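Local coordinates for protein spydx (PDB 2J43) that binds host lung glycogen and other alpha-glucans through its tandem family 41 carbohydrate-binding modules, which form part of a streptococcal cell-wall pullulanase, at residues L21-W26 / Y69-K74; L128-F133 / F172-K177. All coordinates share one frame; numbering follows the deposited sequence.

Interaction 1: L21-W26 / Y69-K74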
ATOM      1  N   LEU A  21     -24.608  -7.487  -7.563  1.00 11.59           N
ATOM      2  CA  LEU A  21     -23.282  -7.953  -7.109  1.00 10.60           C
ATOM      3  C   LEU A  21     -23.195  -8.091  -5.584  1.00 12.04           C
ATOM      4  O   LEU A  21     -23.661  -7.251  -4.829  1.00 12.26           O
ATOM      5  CB  LEU A  21     -22.184  -7.000  -7.552  1.00 12.33           C
ATOM      6  CG  LEU A  21     -21.878  -7.023  -9.039  1.00 11.54           C
ATOM      7  CD1 LEU A  21     -20.958  -5.843  -9.366  1.00 12.92           C
ATOM      8  CD2 LEU A  21     -21.289  -8.397  -9.383  1.00 12.61           C
ATOM      9  N   GLY A  22     -22.553  -9.178  -5.132  1.00 10.80           N
ATOM     10  CA  GLY A  22     -22.282  -9.367  -3.717  1.00 11.08           C
ATOM     11  C   GLY A  22     -20.820  -9.604  -3.397  1.00 11.71           C
ATOM     12  O   GLY A  22     -20.081 -10.213  -4.207  1.00 12.16           O
ATOM     13  N   LEU A  23     -20.424  -9.171  -2.214  1.00 10.50           N
ATOM     14  CA  LEU A  23     -19.099  -9.476  -1.637  1.00 10.75           C
ATOM     15  C   LEU A  23     -19.327 -10.512  -0.549  1.00 10.94           C
ATOM     16  O   LEU A  23     -19.872 -10.241   0.508  1.00 11.47           O
ATOM     17  CB  LEU A  23     -18.456  -8.238  -1.031  1.00 10.86           C
ATOM     18  CG  LEU A  23     -17.048  -8.394  -0.469  1.00 12.59           C
ATOM     19  CD1 LEU A  23     -16.116  -8.893  -1.569  1.00 14.76           C
ATOM     20  CD2 LEU A  23     -16.486  -7.086   0.137  1.00 13.89           C
ATOM     21  N   TRP A  24     -18.822 -11.710  -0.800  1.00 11.61           N
ATOM     22  CA  TRP A  24     -19.035 -12.903   0.009  1.00 11.06           C
ATOM     23  C   TRP A  24     -17.710 -13.161   0.763  1.00 10.59           C
ATOM     24  O   TRP A  24     -16.665 -13.227   0.141  1.00 10.86           O
ATOM     25  CB  TRP A  24     -19.378 -14.090  -0.896  1.00  9.94           C
ATOM     26  CG  TRP A  24     -19.638 -15.355  -0.126  1.00 11.05           C
ATOM     27  CD1 TRP A  24     -18.714 -16.275   0.310  1.00 12.19           C
ATOM     28  CD2 TRP A  24     -20.917 -15.841   0.263  1.00 10.57           C
ATOM     29  NE1 TRP A  24     -19.371 -17.282   0.988  1.00 11.65           N
ATOM     30  CE2 TRP A  24     -20.721 -17.032   0.990  1.00 11.50           C
ATOM     31  CE3 TRP A  24     -22.237 -15.358   0.095  1.00 10.37           C
ATOM     32  CZ2 TRP A  24     -21.787 -17.761   1.538  1.00 10.65           C
ATOM     33  CZ3 TRP A  24     -23.297 -16.075   0.632  1.00 12.84           C
ATOM     34  CH2 TRP A  24     -23.076 -17.269   1.353  1.00 12.50           C
ATOM     35  N   VAL A  25     -17.740 -13.176   2.099  1.00 10.96           N
ATOM     36  CA  VAL A  25     -16.526 -13.148   2.906  1.00 10.67           C
ATOM     37  C   VAL A  25     -16.443 -14.282   3.939  1.00 11.35           C
ATOM     38  O   VAL A  25     -17.454 -14.736   4.470  1.00 12.28           O
ATOM     39  CB  VAL A  25     -16.354 -11.785   3.622  1.00 12.66           C
ATOM     40  CG1 VAL A  25     -16.226 -10.673   2.615  1.00 12.75           C
ATOM     41  CG2 VAL A  25     -17.540 -11.493   4.536  1.00 12.77           C
ATOM     42  N   TRP A  26     -15.219 -14.713   4.183  1.00 11.78           N
ATOM     43  CA  TRP A  26     -14.936 -15.676   5.225  1.00 11.05           C
ATOM     44  C   TRP A  26     -13.566 -15.472   5.818  1.00 11.26           C
ATOM     45  O   TRP A  26     -12.872 -14.493   5.512  1.00 11.92           O
ATOM     46  CB  TRP A  26     -15.170 -17.069   4.707  1.00 12.48           C
ATOM     47  CG  TRP A  26     -14.291 -17.595   3.571  1.00  9.83           C
ATOM     48  CD1 TRP A  26     -13.289 -18.502   3.706  1.00 10.79           C
ATOM     49  CD2 TRP A  26     -14.379 -17.336   2.131  1.00  9.22           C
ATOM     50  NE1 TRP A  26     -12.745 -18.807   2.488  1.00 13.19           N
ATOM     51  CE2 TRP A  26     -13.396 -18.137   1.501  1.00 11.88           C
ATOM     52  CE3 TRP A  26     -15.181 -16.531   1.325  1.00 11.47           C
ATOM     53  CZ2 TRP A  26     -13.187 -18.143   0.122  1.00 12.27           C
ATOM     54  CZ3 TRP A  26     -14.966 -16.548  -0.043  1.00 12.21           C
ATOM     55  CH2 TRP A  26     -13.975 -17.336  -0.622  1.00 11.94           C
ATOM     56  N   TYR A  69     -12.443 -13.884   0.385  1.00 11.16           N
ATOM     57  CA  TYR A  69     -13.574 -13.237  -0.241  1.00 11.06           C
ATOM     58  C   TYR A  69     -13.741 -13.691  -1.686  1.00 11.51           C
ATOM     59  O   TYR A  69     -12.829 -14.246  -2.355  1.00 10.66           O
ATOM     60  CB  TYR A  69     -13.464 -11.684  -0.210  1.00 11.38           C
ATOM     61  CG  TYR A  69     -12.486 -11.185  -1.229  1.00 10.35           C
ATOM     62  CD1 TYR A  69     -12.904 -10.779  -2.506  1.00 11.19           C
ATOM     63  CD2 TYR A  69     -11.125 -11.167  -0.934  1.00 12.22           C
ATOM     64  CE1 TYR A  69     -11.936 -10.393  -3.440  1.00 12.11           C
ATOM     65  CE2 TYR A  69     -10.174 -10.723  -1.889  1.00 11.20           C
ATOM     66  CZ  TYR A  69     -10.606 -10.361  -3.110  1.00 12.29           C
ATOM     67  OH  TYR A  69      -9.664  -9.985  -4.057  1.00 14.95           O
ATOM     68  N   LEU A  70     -14.928 -13.411  -2.192  1.00 10.78           N
ATOM     69  CA  LEU A  70     -15.207 -13.510  -3.611  1.00 10.80           C
ATOM     70  C   LEU A  70     -16.300 -12.513  -3.937  1.00 12.20           C
ATOM     71  O   LEU A  70     -16.984 -12.047  -3.041  1.00 11.79           O
ATOM     72  CB  LEU A  70     -15.601 -14.929  -4.021  1.00 11.46           C
ATOM     73  CG  LEU A  70     -16.876 -15.472  -3.394  1.00 10.87           C
ATOM     74  CD1 LEU A  70     -18.068 -15.030  -4.242  1.00 13.32           C
ATOM     75  CD2 LEU A  70     -16.888 -16.993  -3.251  1.00 11.24           C
ATOM     76  N   ILE A  71     -16.460 -12.239  -5.226  1.00 11.90           N
ATOM     77  CA  ILE A  71     -17.558 -11.398  -5.730  1.00 11.80           C
ATOM     78  C   ILE A  71     -18.490 -12.337  -6.450  1.00 10.99           C
ATOM     79  O   ILE A  71     -18.068 -13.075  -7.372  1.00 12.45           O
ATOM     80  CB  ILE A  71     -17.061 -10.246  -6.680  1.00 11.70           C
ATOM     81  CG1 ILE A  71     -16.176  -9.282  -5.899  1.00 14.55           C
ATOM     82  CG2 ILE A  71     -18.257  -9.475  -7.299  1.00 11.67           C
ATOM     83  CD1 ILE A  71     -15.583  -8.190  -6.709  1.00 17.88           C
ATOM     84  N   ASN A  72     -19.755 -12.318  -6.074  1.00 10.60           N
ATOM     85  CA  ASN A  72     -20.775 -13.153  -6.697  1.00 10.72           C
ATOM     86  C   ASN A  72     -21.851 -12.287  -7.301  1.00 11.78           C
ATOM     87  O   ASN A  72     -21.759 -11.067  -7.248  1.00 11.01           O
ATOM     88  CB  ASN A  72     -21.368 -14.202  -5.725  1.00 10.57           C
ATOM     89  CG  ASN A  72     -22.231 -13.620  -4.569  1.00 11.50           C
ATOM     90  OD1 ASN A  72     -22.658 -12.488  -4.637  1.00 11.64           O
ATOM     91  ND2 ASN A  72     -22.614 -14.468  -3.583  1.00 12.17           N
ATOM     92  N   ASN A  73     -22.807 -12.946  -7.930  1.00 13.27           N
ATOM     93  CA  ASN A  73     -24.026 -12.272  -8.350  1.00 14.91           C
ATOM     94  C   ASN A  73     -25.238 -13.029  -7.886  1.00 15.43           C
ATOM     95  O   ASN A  73     -25.157 -14.084  -7.263  1.00 15.76           O
ATOM     96  CB  ASN A  73     -24.015 -12.013  -9.847  1.00 14.13           C
ATOM     97  CG  ASN A  73     -24.051 -13.300 -10.666  1.00 14.95           C
ATOM     98  OD1 ASN A  73     -24.403 -14.368 -10.152  1.00 14.22           O
ATOM     99  ND2 ASN A  73     -23.702 -13.176 -11.948  1.00 15.36           N
ATOM    100  N   LYS A  74     -26.410 -12.451  -8.107  1.00 16.85           N
ATOM    101  CA  LYS A  74     -27.611 -13.012  -7.517  1.00 18.40           C
ATOM    102  C   LYS A  74     -28.031 -14.329  -8.206  1.00 19.22           C
ATOM    103  O   LYS A  74     -28.737 -15.123  -7.600  1.00 21.39           O
ATOM    104  CB  LYS A  74     -28.722 -11.955  -7.440  1.00 19.47           C
ATOM    105  CG  LYS A  74     -29.172 -11.457  -8.756  1.00 21.11           C
ATOM    106  CD  LYS A  74     -30.332 -10.415  -8.627  1.00 23.50           C
ATOM    107  CE  LYS A  74     -30.451  -9.655  -9.943  1.00 24.38           C
ATOM    108  NZ  LYS A  74     -31.100 -10.437 -11.033  1.00 22.67           N
TER
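Gly-22 and Asn-72 exchange two backbone hydrogen bonds, and Trp-24 and Leu-70 repeat the exchange. Asn-72 N reaches Gly-22 O at 2.8 Å, and Trp-24 N points almost straight at Leu-70 O (N-H...O 174°). The side chain of Asn-72 then leans back over the partner strand. Its chi1 of 68° places CG between backbone N and carbonyl carbon, and OD1 comes to 3.3 Å from Gly-22 CA. Its ND2 donates to Pro-37 O and lies 3.8 Å from Trp-24 CE3, with amide and indole planes 50° apart.

The ladder joins the two middle strands of a four-stranded antiparallel sheet, one layer of the β-sandwich of the first module. Inward, toward Met-7 and Phe-9 of strand 4-9, Leu-23 CD1 meets Tyr-69 CD1 at 3.8 Å while Leu-21 CD2 presses on Ile-71 CG2. On the outer face Leu-70 is wedged between two tryptophans: its CD1 lies 3.7 Å from Trp-24 CB, its CD2 3.8 Å from Trp-26 CZ3. The Trp-26 ring folds over the neighbouring backbone, with Tyr-69 N above one face near the rim and CZ3 3.5 Å from Tyr-69 C. Trp-36 meets Trp-24 edge-to-face.

Interaction 2: L128-F133 / F172-K177; sequences LAVWTF and FLILDK
Ala-129 pairs with Leu-175, and Trp-131 with Leu-173, in a regular antiparallel ladder of four backbone hydrogen bonds. The shortest runs from Leu-175 N to Ala-129 O, 2.8 Å and nearly straight at 172°. Weaker CA-H...O contacts fill the intervals, among them Leu-128 CA to Leu-175 O at 3.1 Å. Trp-131 O accepts from Leu-173 N while Phe-172 CB, 3.1 Å away, crowds it from the same partner strand.

Apolar packing divides between the two faces. On one, Val-130 spreads its methyls: CG1, anti to the backbone N (chi1 -172°), reaches Phe-172 CB at 4.0 Å, and CG2 meets Ile-174 CD1. On the other, Leu-175 CD1 rests 4.0 Å from Trp-131 CB. The ring of Phe-133 reaches over to the partner strand and brings CE2 to 3.6 Å from Phe-172 N.

Charged side chains finish the far end. Leu-128 CD2 packs against the carboxylate carbon of Asp-176, CG, at 3.5 Å, while the oxygens of that group are engaged by Ser-178 and Lys-179. Lys-177 lays its aliphatic part beside Ala-129, with Lys-177 CD 4.1 Å from Ala-129 CB, and its ammonium is held weakly by Asp-148 and Asn-145.

Strand 147-153 flanks segment 128-133 and strand 191-193 flanks segment 172-177, both antiparallel. The face bearing Val-130, Phe-172 and Ile-174 packs on Ile-116 and Tyr-118 of strand 113-119 in the β-sandwich core of the second module, whereas the other carries Trp-131, edge-to-face with Trp-143.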
ATOM      1  N   LEU A 128      14.673  18.189   4.979  1.00 16.33           N
ATOM      2  CA  LEU A 128      15.080  16.792   4.778  1.00 16.40           C
ATOM      3  C   LEU A 128      15.047  16.509   3.270  1.00 16.84           C
ATOM      4  O   LEU A 128      14.228  17.083   2.551  1.00 19.26           O
ATOM      5  CB  LEU A 128      14.129  15.862   5.524  1.00 16.66           C
ATOM      6  CG  LEU A 128      14.120  16.014   7.039  1.00 17.30           C
ATOM      7  CD1 LEU A 128      13.299  14.840   7.669  1.00 19.56           C
ATOM      8  CD2 LEU A 128      15.466  16.138   7.707  1.00 20.54           C
ATOM      9  N   ALA A 129      15.897  15.607   2.789  1.00 16.70           N
ATOM     10  CA  ALA A 129      15.949  15.298   1.357  1.00 15.46           C
ATOM     11  C   ALA A 129      16.314  13.850   1.179  1.00 15.53           C
ATOM     12  O   ALA A 129      16.850  13.230   2.100  1.00 15.47           O
ATOM     13  CB  ALA A 129      17.000  16.150   0.662  1.00 16.25           C
ATOM     14  N   VAL A 130      16.110  13.353  -0.018  1.00 15.22           N
ATOM     15  CA  VAL A 130      16.425  11.960  -0.353  1.00 16.14           C
ATOM     16  C   VAL A 130      17.556  11.962  -1.376  1.00 15.25           C
ATOM     17  O   VAL A 130      17.425  12.530  -2.447  1.00 16.04           O
ATOM     18  CB  VAL A 130      15.219  11.200  -0.944  1.00 16.49           C
ATOM     19  CG1 VAL A 130      15.614   9.688  -1.069  1.00 17.60           C
ATOM     20  CG2 VAL A 130      13.997  11.401  -0.071  1.00 18.38           C
ATOM     21  N   TRP A 131      18.662  11.303  -1.034  1.00 15.95           N
ATOM     22  CA  TRP A 131      19.763  11.038  -1.945  1.00 15.55           C
ATOM     23  C   TRP A 131      19.474   9.701  -2.652  1.00 14.62           C
ATOM     24  O   TRP A 131      19.110   8.760  -1.997  1.00 16.69           O
ATOM     25  CB  TRP A 131      21.052  10.909  -1.149  1.00 15.78           C
ATOM     26  CG  TRP A 131      22.261  10.846  -1.999  1.00 15.42           C
ATOM     27  CD1 TRP A 131      23.011   9.726  -2.292  1.00 17.10           C
ATOM     28  CD2 TRP A 131      22.913  11.941  -2.675  1.00 17.53           C
ATOM     29  NE1 TRP A 131      24.068  10.052  -3.115  1.00 18.17           N
ATOM     30  CE2 TRP A 131      24.028  11.400  -3.375  1.00 17.49           C
ATOM     31  CE3 TRP A 131      22.657  13.310  -2.798  1.00 17.74           C
ATOM     32  CZ2 TRP A 131      24.859  12.189  -4.167  1.00 21.45           C
ATOM     33  CZ3 TRP A 131      23.497  14.079  -3.589  1.00 21.69           C
ATOM     34  CH2 TRP A 131      24.566  13.520  -4.262  1.00 20.56           C
ATOM     35  N   THR A 132      19.582   9.667  -3.971  1.00 15.62           N
ATOM     36  CA  THR A 132      19.269   8.468  -4.760  1.00 16.38           C
ATOM     37  C   THR A 132      20.421   8.067  -5.673  1.00 16.80           C
ATOM     38  O   THR A 132      21.154   8.917  -6.206  1.00 17.21           O
ATOM     39  CB  THR A 132      18.013   8.692  -5.659  1.00 16.72           C
ATOM     40  OG1 THR A 132      18.277   9.744  -6.594  1.00 16.60           O
ATOM     41  CG2 THR A 132      16.830   9.202  -4.834  1.00 14.90           C
ATOM     42  N   PHE A 133      20.548   6.758  -5.854  1.00 17.11           N
ATOM     43  CA  PHE A 133      21.600   6.185  -6.690  1.00 19.03           C
ATOM     44  C   PHE A 133      21.238   4.756  -7.084  1.00 20.43           C
ATOM     45  O   PHE A 133      20.160   4.231  -6.734  1.00 19.75           O
ATOM     46  CB  PHE A 133      22.971   6.252  -5.974  1.00 18.94           C
ATOM     47  CG  PHE A 133      23.040   5.554  -4.631  1.00 19.28           C
ATOM     48  CD1 PHE A 133      23.714   4.341  -4.500  1.00 23.35           C
ATOM     49  CD2 PHE A 133      22.500   6.123  -3.478  1.00 21.48           C
ATOM     50  CE1 PHE A 133      23.849   3.722  -3.283  1.00 21.79           C
ATOM     51  CE2 PHE A 133      22.635   5.496  -2.261  1.00 21.43           C
ATOM     52  CZ  PHE A 133      23.327   4.295  -2.163  1.00 22.32           C
ATOM     53  N   PHE A 172      19.264   4.554  -1.661  1.00 17.52           N
ATOM     54  CA  PHE A 172      18.926   5.894  -1.231  1.00 16.03           C
ATOM     55  C   PHE A 172      19.293   6.131   0.227  1.00 16.53           C
ATOM     56  O   PHE A 172      19.637   5.231   0.997  1.00 16.75           O
ATOM     57  CB  PHE A 172      17.432   6.184  -1.503  1.00 15.79           C
ATOM     58  CG  PHE A 172      16.468   5.342  -0.725  1.00 15.74           C
ATOM     59  CD1 PHE A 172      15.935   5.767   0.509  1.00 16.59           C
ATOM     60  CD2 PHE A 172      16.072   4.119  -1.202  1.00 17.81           C
ATOM     61  CE1 PHE A 172      15.032   4.967   1.192  1.00 17.91           C
ATOM     62  CE2 PHE A 172      15.131   3.352  -0.498  1.00 17.10           C
ATOM     63  CZ  PHE A 172      14.643   3.794   0.682  1.00 15.01           C
ATOM     64  N   LEU A 173      19.250   7.406   0.621  1.00 15.74           N
ATOM     65  CA  LEU A 173      19.529   7.772   1.984  1.00 15.97           C
ATOM     66  C   LEU A 173      18.708   8.969   2.341  1.00 15.84           C
ATOM     67  O   LEU A 173      18.479   9.813   1.507  1.00 16.91           O
ATOM     68  CB  LEU A 173      21.019   8.074   2.177  1.00 17.11           C
ATOM     69  CG  LEU A 173      21.516   8.035   3.611  1.00 19.81           C
ATOM     70  CD1 LEU A 173      21.310   6.730   4.379  1.00 21.25           C
ATOM     71  CD2 LEU A 173      23.024   8.433   3.708  1.00 22.24           C
ATOM     72  N   ILE A 174      18.234   9.036   3.565  1.00 14.85           N
ATOM     73  CA  ILE A 174      17.506  10.246   3.998  1.00 15.16           C
ATOM     74  C   ILE A 174      18.507  11.202   4.642  1.00 15.90           C
ATOM     75  O   ILE A 174      19.239  10.815   5.586  1.00 16.17           O
ATOM     76  CB  ILE A 174      16.398   9.935   4.999  1.00 15.34           C
ATOM     77  CG1 ILE A 174      15.479   8.817   4.517  1.00 16.29           C
ATOM     78  CG2 ILE A 174      15.567  11.202   5.310  1.00 16.44           C
ATOM     79  CD1 ILE A 174      14.793   9.097   3.177  1.00 15.23           C
ATOM     80  N   LEU A 175      18.510  12.445   4.173  1.00 14.92           N
ATOM     81  CA  LEU A 175      19.434  13.485   4.639  1.00 15.35           C
ATOM     82  C   LEU A 175      18.741  14.588   5.388  1.00 14.93           C
ATOM     83  O   LEU A 175      17.566  14.899   5.128  1.00 16.09           O
ATOM     84  CB  LEU A 175      20.139  14.118   3.442  1.00 16.14           C
ATOM     85  CG  LEU A 175      20.792  13.179   2.429  1.00 18.32           C
ATOM     86  CD1 LEU A 175      21.563  13.997   1.365  1.00 21.81           C
ATOM     87  CD2 LEU A 175      21.675  12.181   3.159  1.00 19.83           C
ATOM     88  N   ASP A 176      19.460  15.174   6.338  1.00 15.93           N
ATOM     89  CA  ASP A 176      19.014  16.380   6.984  1.00 15.92           C
ATOM     90  C   ASP A 176      19.955  17.518   6.617  1.00 16.21           C
ATOM     91  O   ASP A 176      21.049  17.619   7.130  1.00 16.44           O
ATOM     92  CB  ASP A 176      18.943  16.142   8.492  1.00 15.89           C
ATOM     93  CG  ASP A 176      18.423  17.335   9.245  1.00 17.88           C
ATOM     94  OD1 ASP A 176      18.307  18.427   8.635  1.00 18.10           O
ATOM     95  OD2 ASP A 176      18.138  17.247  10.475  1.00 18.29           O
ATOM     96  N   LYS A 177      19.520  18.357   5.694  1.00 15.80           N
ATOM     97  CA  LYS A 177      20.370  19.439   5.157  1.00 15.53           C
ATOM     98  C   LYS A 177      20.615  20.585   6.150  1.00 17.23           C
ATOM     99  O   LYS A 177      21.430  21.455   5.850  1.00 17.44           O
ATOM    100  CB  LYS A 177      19.754  20.007   3.918  1.00 15.23           C
ATOM    101  CG  LYS A 177      19.530  18.981   2.802  1.00 15.45           C
ATOM    102  CD  LYS A 177      19.133  19.591   1.479  1.00 16.70           C
ATOM    103  CE  LYS A 177      17.888  20.466   1.578  1.00 18.57           C
ATOM    104  NZ  LYS A 177      17.483  21.089   0.279  1.00 18.05           N
TER

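How the interactions relate
Interactions 1 and 2 are equivalent strand pairs in two tandem modules, one following the other in sequence and set toward the two ends of the molecule, so that their closest atoms are about 28 Å apart. Both have the same five-pair antiparallel register, an inner face turned to the first strand of the module, and an outer face carrying a partly exposed tryptophan that meets a second one edge-to-face. Chemistry separates them. Interaction 1 is the more buried and sets an asparagine amide over a glycine; interaction 2 has alanine and leucine at that pair and is only partly buried, ending in an aspartate and a lysine with charged or polar partners nearby.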